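Glycosyltransferase (Streptomyces viridochromogenes, PDB 2IUY) probably transfers a sugar from a nucleotide donor, with retention of configuration, during biosynthesis of the antibiotic avilamycin A. Local coordinates at residues H321-I324 against A325-Y328; R327-E330 against Q331-L335. All coordinates share one frame; numbering follows the deposited sequence.

Contact 1 of 2, residues H321-I324 against A325-Y328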
loop_
_atom_site.group_PDB
_atom_site.type_symbol
_atom_site.label_atom_id
_atom_site.label_comp_id
_atom_site.label_asym_id
_atom_site.label_seq_id
_atom_site.Cartn_x
_atom_site.Cartn_y
_atom_site.Cartn_z
ATOM N N HIS A 321 3.868 -9.046 -8.339
ATOM C CA HIS A 321 4.251 -9.752 -7.100
ATOM C C HIS A 321 5.519 -10.608 -7.145
ATOM O O HIS A 321 6.252 -10.667 -6.149
ATOM C CB HIS A 321 3.073 -10.544 -6.507
ATOM C CG HIS A 321 2.686 -11.772 -7.286
ATOM N ND1 HIS A 321 2.354 -11.743 -8.626
ATOM C CD2 HIS A 321 2.528 -13.056 -6.891
ATOM C CE1 HIS A 321 2.033 -12.958 -9.027
ATOM N NE2 HIS A 321 2.126 -13.771 -7.992
ATOM N N VAL A 322 5.768 -11.282 -8.275
ATOM C CA VAL A 322 6.888 -12.234 -8.377
ATOM C C VAL A 322 8.188 -11.478 -8.580
ATOM O O VAL A 322 9.223 -11.829 -7.975
ATOM C CB VAL A 322 6.644 -13.331 -9.524
ATOM C CG1 VAL A 322 7.919 -14.101 -9.871
ATOM C CG2 VAL A 322 5.527 -14.320 -9.128
ATOM N N THR A 323 8.139 -10.445 -9.422
ATOM C CA THR A 323 9.289 -9.565 -9.609
ATOM C C THR A 323 9.732 -8.883 -8.303
ATOM O O THR A 323 10.924 -8.798 -8.027
ATOM C CB THR A 323 9.157 -8.488 -10.789
ATOM O OG1 THR A 323 10.442 -7.866 -10.989
ATOM C CG2 THR A 323 8.262 -7.351 -10.422
ATOM N N ILE A 324 8.765 -8.374 -7.543
ATOM C CA ILE A 324 9.051 -7.714 -6.264
ATOM C C ILE A 324 9.484 -8.720 -5.201
ATOM O O ILE A 324 10.431 -8.477 -4.483
ATOM C CB ILE A 324 7.828 -6.954 -5.736
ATOM C CG1 ILE A 324 7.466 -5.814 -6.707
ATOM C CG2 ILE A 324 8.086 -6.420 -4.270
ATOM C CD1 ILE A 324 8.669 -4.877 -7.041
ATOM N N ALA A 325 8.801 -9.864 -5.131
ATOM C CA ALA A 325 9.243 -10.912 -4.215
ATOM C C ALA A 325 10.689 -11.352 -4.488
ATOM O O ALA A 325 11.434 -11.605 -3.564
ATOM C CB ALA A 325 8.280 -12.112 -4.224
ATOM N N GLU A 326 11.076 -11.491 -5.748
ATOM C CA GLU A 326 12.434 -11.948 -6.042
ATOM C C GLU A 326 13.441 -10.865 -5.700
ATOM O O GLU A 326 14.497 -11.146 -5.221
ATOM C CB GLU A 326 12.568 -12.546 -7.478
ATOM C CG GLU A 326 12.576 -11.584 -8.647
ATOM C CD GLU A 326 12.473 -12.298 -10.029
ATOM O OE1 GLU A 326 12.424 -13.565 -10.052
ATOM O OE2 GLU A 326 12.408 -11.583 -11.074
ATOM N N ARG A 327 13.060 -9.604 -5.835
ATOM C CA ARG A 327 13.865 -8.508 -5.296
ATOM C C ARG A 327 14.096 -8.581 -3.788
ATOM O O ARG A 327 15.231 -8.421 -3.322
ATOM C CB ARG A 327 13.316 -7.121 -5.732
ATOM C CG ARG A 327 13.649 -6.884 -7.199
ATOM C CD ARG A 327 12.865 -5.756 -7.746
ATOM N NE ARG A 327 13.277 -4.458 -7.173
ATOM C CZ ARG A 327 12.824 -3.291 -7.635
ATOM N NH1 ARG A 327 11.974 -3.275 -8.679
ATOM N NH2 ARG A 327 13.240 -2.154 -7.082
ATOM N N TYR A 328 13.047 -8.834 -3.035
ATOM C CA TYR A 328 13.240 -9.112 -1.609
ATOM C C TYR A 328 14.141 -10.305 -1.265
ATOM O O TYR A 328 14.987 -10.173 -0.405
ATOM C CB TYR A 328 11.897 -9.253 -0.892
ATOM C CG TYR A 328 11.297 -7.924 -0.588
ATOM C CD1 TYR A 328 11.916 -7.077 0.328
ATOM C CD2 TYR A 328 10.114 -7.492 -1.222
ATOM C CE1 TYR A 328 11.358 -5.852 0.660
ATOM C CE2 TYR A 328 9.555 -6.259 -0.920
ATOM C CZ TYR A 328 10.190 -5.457 0.040
ATOM O OH TYR A 328 9.700 -4.236 0.361
#
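Ile324 and Tyr328 sit one turn apart on the C-terminal helix 321-336 of this GT-B glycosyltransferase, a helix that packs against helix 31-45 of the N-terminal Rossmann-like domain. The two side chains run alongside each other in the same direction, and CG2 of Ile324 meets CE2 of the tyrosine ring at 3.7 Å. With CG1 beside the backbone N (chi1 -64°), CG2 falls opposite that N and leans toward the next turn, on the side of the tyrosine, while CG1 carries CD1 outward from the helix. CD1 then lies 4.0 Å from NH1 of Arg327. The hydroxyl of Tyr328 is held by Ser110 and its ring meets that of His89, while Leu39 of helix 31-45 touches the same side chain. Four successive i to i+4 backbone bonds carry the turn, and the straightest is Tyr328 N to Ile324 O, at 167° and 3.0 Å. On the more accessible flank, Glu326 folds its CG back over the previous turn, between its own N and carbonyl carbon (chi1 75°), bringing CG to 3.3 Å from Thr323 O. At the start of the helix His321 gives NE2 to Glu45 OE1, and one face of its imidazole receives Val322 CG2 from the next residue, 3.6 Å above the ring plane and offset toward the rim.

Contact 2 of 2, residues R327-E330 against Q331-L335; sequences RYVE and QYRRL
A single water links Arg327, Glu330 and Gln331, and all three of its bonds have a defined direction. It donates to the carbonyl O of Arg327 at 2.6 Å and to OE1 of Glu330 at 2.7 Å, and it accepts from NE2 of Gln331. The O of Arg327 thus has two donors, because the backbone N of Gln331 also reaches it, over a longer 3.3 Å. Gln331 is bent at chi2 (-52°), which lays its amide along the helix, NE2 toward the preceding turn and OE1 toward the following one, and both ends of that amide are engaged: while NE2 serves the water, OE1 accepts NH1 of Arg334 at 2.8 Å. This last bond lies almost in the guanidinium plane, and the other terminal nitrogen, NH2, forms a salt bridge with Asp139, so two partners fix the rotation of the group. These side chains ride on one continuous alpha-helix, 321-336, which packs with Tyr328, Val329 and Tyr332 on helix 31-45 and with Gln331, Tyr332 and Leu335 on strand 106-111 of the N-terminal Rossmann-like domain. On that side the Tyr332 ring lies across the preceding turn, with Tyr328 O 3.1 Å above one face, toward the rim, and Val329 N over the centre of that face. Tyr328 O also accepts Tyr332 N at 2.8 Å, and the phenol hydroxyl goes to His89 ND1. Val329 and Arg333 run alongside each other, CG1 of the valine lying 3.8 Å from NE of the arginine, and Val329 O accepts Arg333 N at 171°.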
loop_
_atom_site.group_PDB
_atom_site.type_symbol
_atom_site.label_atom_id
_atom_site.label_comp_id
_atom_site.label_asym_id
_atom_site.label_seq_id
_atom_site.Cartn_x
_atom_site.Cartn_y
_atom_site.Cartn_z
ATOM N N ARG A 327 13.060 -9.604 -5.835
ATOM C CA ARG A 327 13.865 -8.508 -5.296
ATOM C C ARG A 327 14.096 -8.581 -3.788
ATOM O O ARG A 327 15.231 -8.421 -3.322
ATOM C CB ARG A 327 13.316 -7.121 -5.732
ATOM C CG ARG A 327 13.649 -6.884 -7.199
ATOM C CD ARG A 327 12.865 -5.756 -7.746
ATOM N NE ARG A 327 13.277 -4.458 -7.173
ATOM C CZ ARG A 327 12.824 -3.291 -7.635
ATOM N NH1 ARG A 327 11.974 -3.275 -8.679
ATOM N NH2 ARG A 327 13.240 -2.154 -7.082
ATOM N N TYR A 328 13.047 -8.834 -3.035
ATOM C CA TYR A 328 13.240 -9.112 -1.609
ATOM C C TYR A 328 14.141 -10.305 -1.265
ATOM O O TYR A 328 14.987 -10.173 -0.405
ATOM C CB TYR A 328 11.897 -9.253 -0.892
ATOM C CG TYR A 328 11.297 -7.924 -0.588
ATOM C CD1 TYR A 328 11.916 -7.077 0.328
ATOM C CD2 TYR A 328 10.114 -7.492 -1.222
ATOM C CE1 TYR A 328 11.358 -5.852 0.660
ATOM C CE2 TYR A 328 9.555 -6.259 -0.920
ATOM C CZ TYR A 328 10.190 -5.457 0.040
ATOM O OH TYR A 328 9.700 -4.236 0.361
ATOM N N VAL A 329 13.950 -11.447 -1.947
ATOM C CA VAL A 329 14.788 -12.623 -1.730
ATOM C C VAL A 329 16.253 -12.293 -1.956
ATOM O O VAL A 329 17.117 -12.733 -1.188
ATOM C CB VAL A 329 14.323 -13.819 -2.614
ATOM C CG1 VAL A 329 15.299 -15.029 -2.518
ATOM C CG2 VAL A 329 12.891 -14.252 -2.223
ATOM N N GLU A 330 16.539 -11.517 -2.994
ATOM C CA GLU A 330 17.904 -11.057 -3.254
ATOM C C GLU A 330 18.457 -10.346 -2.018
ATOM O O GLU A 330 19.590 -10.601 -1.648
ATOM C CB GLU A 330 17.961 -10.155 -4.525
ATOM C CG GLU A 330 19.381 -9.698 -4.940
ATOM C CD GLU A 330 19.409 -8.598 -6.018
ATOM O OE1 GLU A 330 18.327 -8.044 -6.395
ATOM O OE2 GLU A 330 20.543 -8.277 -6.483
ATOM N N GLN A 331 17.659 -9.474 -1.382
ATOM C CA GLN A 331 18.042 -8.803 -0.116
ATOM C C GLN A 331 18.105 -9.747 1.082
ATOM O O GLN A 331 18.967 -9.622 1.901
ATOM C CB GLN A 331 17.122 -7.598 0.204
ATOM C CG GLN A 331 17.070 -6.518 -0.898
ATOM C CD GLN A 331 18.479 -6.044 -1.308
ATOM O OE1 GLN A 331 19.343 -5.917 -0.461
ATOM N NE2 GLN A 331 18.703 -5.812 -2.602
ATOM N N TYR A 332 17.205 -10.700 1.182
ATOM C CA TYR A 332 17.344 -11.755 2.195
ATOM C C TYR A 332 18.690 -12.467 2.090
ATOM O O TYR A 332 19.347 -12.670 3.090
ATOM C CB TYR A 332 16.249 -12.834 2.073
ATOM C CG TYR A 332 14.782 -12.380 2.130
ATOM C CD1 TYR A 332 14.400 -11.075 2.498
ATOM C CD2 TYR A 332 13.767 -13.290 1.805
ATOM C CE1 TYR A 332 13.001 -10.721 2.555
ATOM C CE2 TYR A 332 12.439 -12.938 1.849
ATOM C CZ TYR A 332 12.059 -11.662 2.226
ATOM O OH TYR A 332 10.680 -11.385 2.219
ATOM N N ARG A 333 19.051 -12.893 0.883
ATOM C CA ARG A 333 20.337 -13.557 0.639
ATOM C C ARG A 333 21.546 -12.662 0.906
ATOM O O ARG A 333 22.608 -13.162 1.349
ATOM C CB ARG A 333 20.384 -14.159 -0.785
ATOM C CG ARG A 333 19.332 -15.276 -0.947
ATOM C CD ARG A 333 19.676 -16.260 -2.024
ATOM N NE ARG A 333 18.532 -17.090 -2.404
ATOM C CZ ARG A 333 18.158 -18.213 -1.795
ATOM N NH1 ARG A 333 18.834 -18.696 -0.757
ATOM N NH2 ARG A 333 17.097 -18.864 -2.258
ATOM N N ARG A 334 21.404 -11.368 0.618
ATOM C CA ARG A 334 22.440 -10.365 0.943
ATOM C C ARG A 334 22.724 -10.373 2.444
ATOM O O ARG A 334 23.864 -10.457 2.873
ATOM C CB ARG A 334 21.974 -8.976 0.472
ATOM C CG ARG A 334 22.827 -7.792 0.989
ATOM C CD ARG A 334 22.323 -6.508 0.367
ATOM N NE ARG A 334 23.103 -5.292 0.636
ATOM C CZ ARG A 334 22.639 -4.082 0.317
ATOM N NH1 ARG A 334 21.416 -3.976 -0.222
ATOM N NH2 ARG A 334 23.358 -2.996 0.537
ATOM N N LEU A 335 21.661 -10.339 3.239
ATOM C CA LEU A 335 21.755 -10.407 4.674
ATOM C C LEU A 335 22.287 -11.746 5.203
ATOM O O LEU A 335 23.110 -11.772 6.122
ATOM C CB LEU A 335 20.381 -10.045 5.307
ATOM C CG LEU A 335 19.913 -8.578 5.162
ATOM C CD1 LEU A 335 18.422 -8.485 5.427
ATOM C CD2 LEU A 335 20.652 -7.588 6.059
HETATM O O HOH W 1 16.786 -6.776 -4.642
#

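In the fold
The chain first builds the N-terminal Rossmann-like sheet and helix 31-45, then the second Rossmann-like sheet, and finally returns to the first domain as helix 321-336, the C-terminal crossover common in GT-B enzymes. Contact 1 takes the opening turns of that helix and contact 2 the following ones. Neither closes a long loop or encloses the other: they overlap at Arg327 and Tyr328, their centres about 10 Å apart. The larger ties run from the flanks of the helix. Contact 1 leans on helix 31-45, and the side chains of Ile324 and His321 lie about 11 Å from those of the UDP-binding residues Thr256 and Glu260, respectively; contact 2 keeps to helix 31-45 and adds strand 106-111 and Trp341.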